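Local structure of protoporphyrinogen oxidase (3LOV) at residues A19-E24 and T70-A75. The protein probably oxidises coproporphyrinogen III to coproporphyrin III with molecular oxygen in heme b biosynthesis, using FAD as its cofactor. Residues are numbered along the deposited sequence; the frame is centred on the assembly and turned at random.
Sequences AAYYAE and TDLIEA
Leu72 puts one methyl, CD1, over a face of the Tyr21 ring. CD1 lies 3.9 Å from the ring centroid and 27° off the ring normal, a CH-pi contact. It sits over the CD2-CE2 side of the ring, with Tyr21 CE2 3.6 Å from Leu72 CD1. The Tyr21 and Leu72 side chains overlap side by side, pointing opposite ways. With CG anti to the backbone N (chi1 174°), Tyr21 reaches out toward helix 68-75. Its OH then meets the methyl of Ala75, one turn on from Leu72, with OH to CB at 3.8 Å. Tyr22 has its CG beside the backbone N instead, and its hydroxyl end comes near the same leucine methyl, Tyr22 OH to Leu72 CD1 being 4.0 Å. Its ring meets that methyl obliquely. The two tyrosines also touch: Tyr22 CE1 lies at the edge of the Tyr21 ring, while Tyr21 CD2 stands over a face of the Tyr22 ring. Only side chains meet, and the axes of segments 19-24 and 70-75 stay 12.8 Å apart, at 66°. An alanine at Tyr21 would probably leave Ala75 CB without its contact in segment 19-24 and Leu72 CD1 with only the Tyr22 end beside it. Tyr21 also makes a cation-pi contact with Arg25, and Tyr22 packs on Val451 and Lys455 of helix 447-463. Helix 14-26 follows strand 6-10 and a glycine-rich turn consistent with the GxGxxG motif. The contact thus joins the first helix of the Rossmann-type FAD-binding fold to helix 68-75, with the Leu72 side chain about 11 Å from the bound FAD.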
loop_
_atom_site.group_PDB
_atom_site.type_symbol
_atom_site.label_atom_id
_atom_site.label_comp_id
_atom_site.label_asym_id
_atom_site.label_seq_id
_atom_site.Cartn_x
_atom_site.Cartn_y
_atom_site.Cartn_z
ATOM N N ALA A 19 7.823 10.714 11.640
ATOM C CA ALA A 19 8.520 11.974 11.535
ATOM C C ALA A 19 8.860 12.519 12.958
ATOM O O ALA A 19 9.930 13.046 13.167
ATOM C CB ALA A 19 7.705 13.001 10.728
ATOM N N ALA A 20 7.961 12.384 13.921
ATOM C CA ALA A 20 8.201 13.010 15.225
ATOM C C ALA A 20 9.355 12.272 15.907
ATOM O O ALA A 20 10.190 12.913 16.562
ATOM C CB ALA A 20 6.974 12.971 16.085
ATOM N N TYR A 21 9.363 10.939 15.742
ATOM C CA TYR A 21 10.345 10.038 16.340
ATOM C C TYR A 21 11.704 10.439 15.849
ATOM O O TYR A 21 12.637 10.618 16.637
ATOM C CB TYR A 21 10.071 8.566 15.956
ATOM C CG TYR A 21 11.158 7.612 16.440
ATOM C CD1 TYR A 21 11.161 7.118 17.743
ATOM C CD2 TYR A 21 12.198 7.224 15.593
ATOM C CE1 TYR A 21 12.188 6.273 18.183
ATOM C CE2 TYR A 21 13.201 6.406 16.022
ATOM C CZ TYR A 21 13.184 5.917 17.317
ATOM O OH TYR A 21 14.196 5.102 17.747
ATOM N N TYR A 22 11.830 10.562 14.534
ATOM C CA TYR A 22 13.113 10.896 13.952
ATOM C C TYR A 22 13.490 12.344 14.262
ATOM O O TYR A 22 14.668 12.637 14.410
ATOM C CB TYR A 22 13.125 10.683 12.437
ATOM C CG TYR A 22 13.004 9.249 12.000
ATOM C CD1 TYR A 22 13.925 8.302 12.415
ATOM C CD2 TYR A 22 11.978 8.843 11.141
ATOM C CE1 TYR A 22 13.826 6.973 12.013
ATOM C CE2 TYR A 22 11.857 7.503 10.728
ATOM C CZ TYR A 22 12.787 6.576 11.190
ATOM O OH TYR A 22 12.698 5.262 10.808
ATOM N N ALA A 23 12.505 13.251 14.315
ATOM C CA ALA A 23 12.777 14.652 14.622
ATOM C C ALA A 23 13.286 14.782 16.048
ATOM O O ALA A 23 14.161 15.616 16.300
ATOM C CB ALA A 23 11.503 15.608 14.395
ATOM N N GLU A 24 12.743 14.001 16.984
ATOM C CA GLU A 24 13.228 14.108 18.385
ATOM C C GLU A 24 14.739 13.844 18.437
ATOM O O GLU A 24 15.471 14.581 19.080
ATOM C CB GLU A 24 12.447 13.229 19.368
ATOM C CG GLU A 24 11.073 13.801 19.692
ATOM C CD GLU A 24 10.396 13.204 20.906
ATOM O OE1 GLU A 24 10.960 12.272 21.535
ATOM O OE2 GLU A 24 9.267 13.699 21.240
ATOM N N THR A 70 11.332 -2.624 9.948
ATOM C CA THR A 70 11.864 -3.632 10.887
ATOM C C THR A 70 12.796 -2.971 11.889
ATOM O O THR A 70 12.657 -3.164 13.084
ATOM C CB THR A 70 12.609 -4.738 10.144
ATOM O OG1 THR A 70 11.818 -5.197 9.034
ATOM C CG2 THR A 70 12.920 -5.927 11.122
ATOM N N ASP A 71 13.686 -2.119 11.390
ATOM C CA ASP A 71 14.638 -1.422 12.240
ATOM C C ASP A 71 13.964 -0.476 13.255
ATOM O O ASP A 71 14.334 -0.448 14.452
ATOM C CB ASP A 71 15.609 -0.631 11.386
ATOM C CG ASP A 71 16.546 -1.504 10.599
ATOM O OD1 ASP A 71 16.822 -2.643 11.019
ATOM O OD2 ASP A 71 17.020 -1.022 9.555
ATOM N N LEU A 72 12.962 0.275 12.787
ATOM C CA LEU A 72 12.162 1.134 13.661
ATOM C C LEU A 72 11.476 0.281 14.708
ATOM O O LEU A 72 11.466 0.635 15.903
ATOM C CB LEU A 72 11.133 1.962 12.854
ATOM C CG LEU A 72 10.268 2.951 13.620
ATOM C CD1 LEU A 72 11.219 3.970 14.295
ATOM C CD2 LEU A 72 9.147 3.669 12.683
ATOM N N ILE A 73 10.889 -0.837 14.279
ATOM C CA ILE A 73 10.145 -1.692 15.192
ATOM C C ILE A 73 11.107 -2.247 16.273
ATOM O O ILE A 73 10.740 -2.346 17.459
ATOM C CB ILE A 73 9.433 -2.861 14.411
ATOM C CG1 ILE A 73 8.162 -2.386 13.709
ATOM C CG2 ILE A 73 9.143 -4.091 15.316
ATOM C CD1 ILE A 73 7.614 -3.379 12.669
ATOM N N GLU A 74 12.332 -2.595 15.872
ATOM C CA GLU A 74 13.274 -3.126 16.837
ATOM C C GLU A 74 13.706 -2.033 17.794
ATOM O O GLU A 74 13.651 -2.235 19.023
ATOM C CB GLU A 74 14.463 -3.762 16.162
ATOM C CG GLU A 74 14.113 -5.139 15.510
ATOM C CD GLU A 74 14.554 -6.369 16.346
ATOM O OE1 GLU A 74 14.316 -6.369 17.577
ATOM O OE2 GLU A 74 15.141 -7.316 15.746
ATOM N N ALA A 75 14.078 -0.876 17.238
ATOM C CA ALA A 75 14.561 0.239 18.035
ATOM C C ALA A 75 13.584 0.623 19.145
ATOM O O ALA A 75 14.023 0.920 20.251
ATOM C CB ALA A 75 14.902 1.435 17.150
#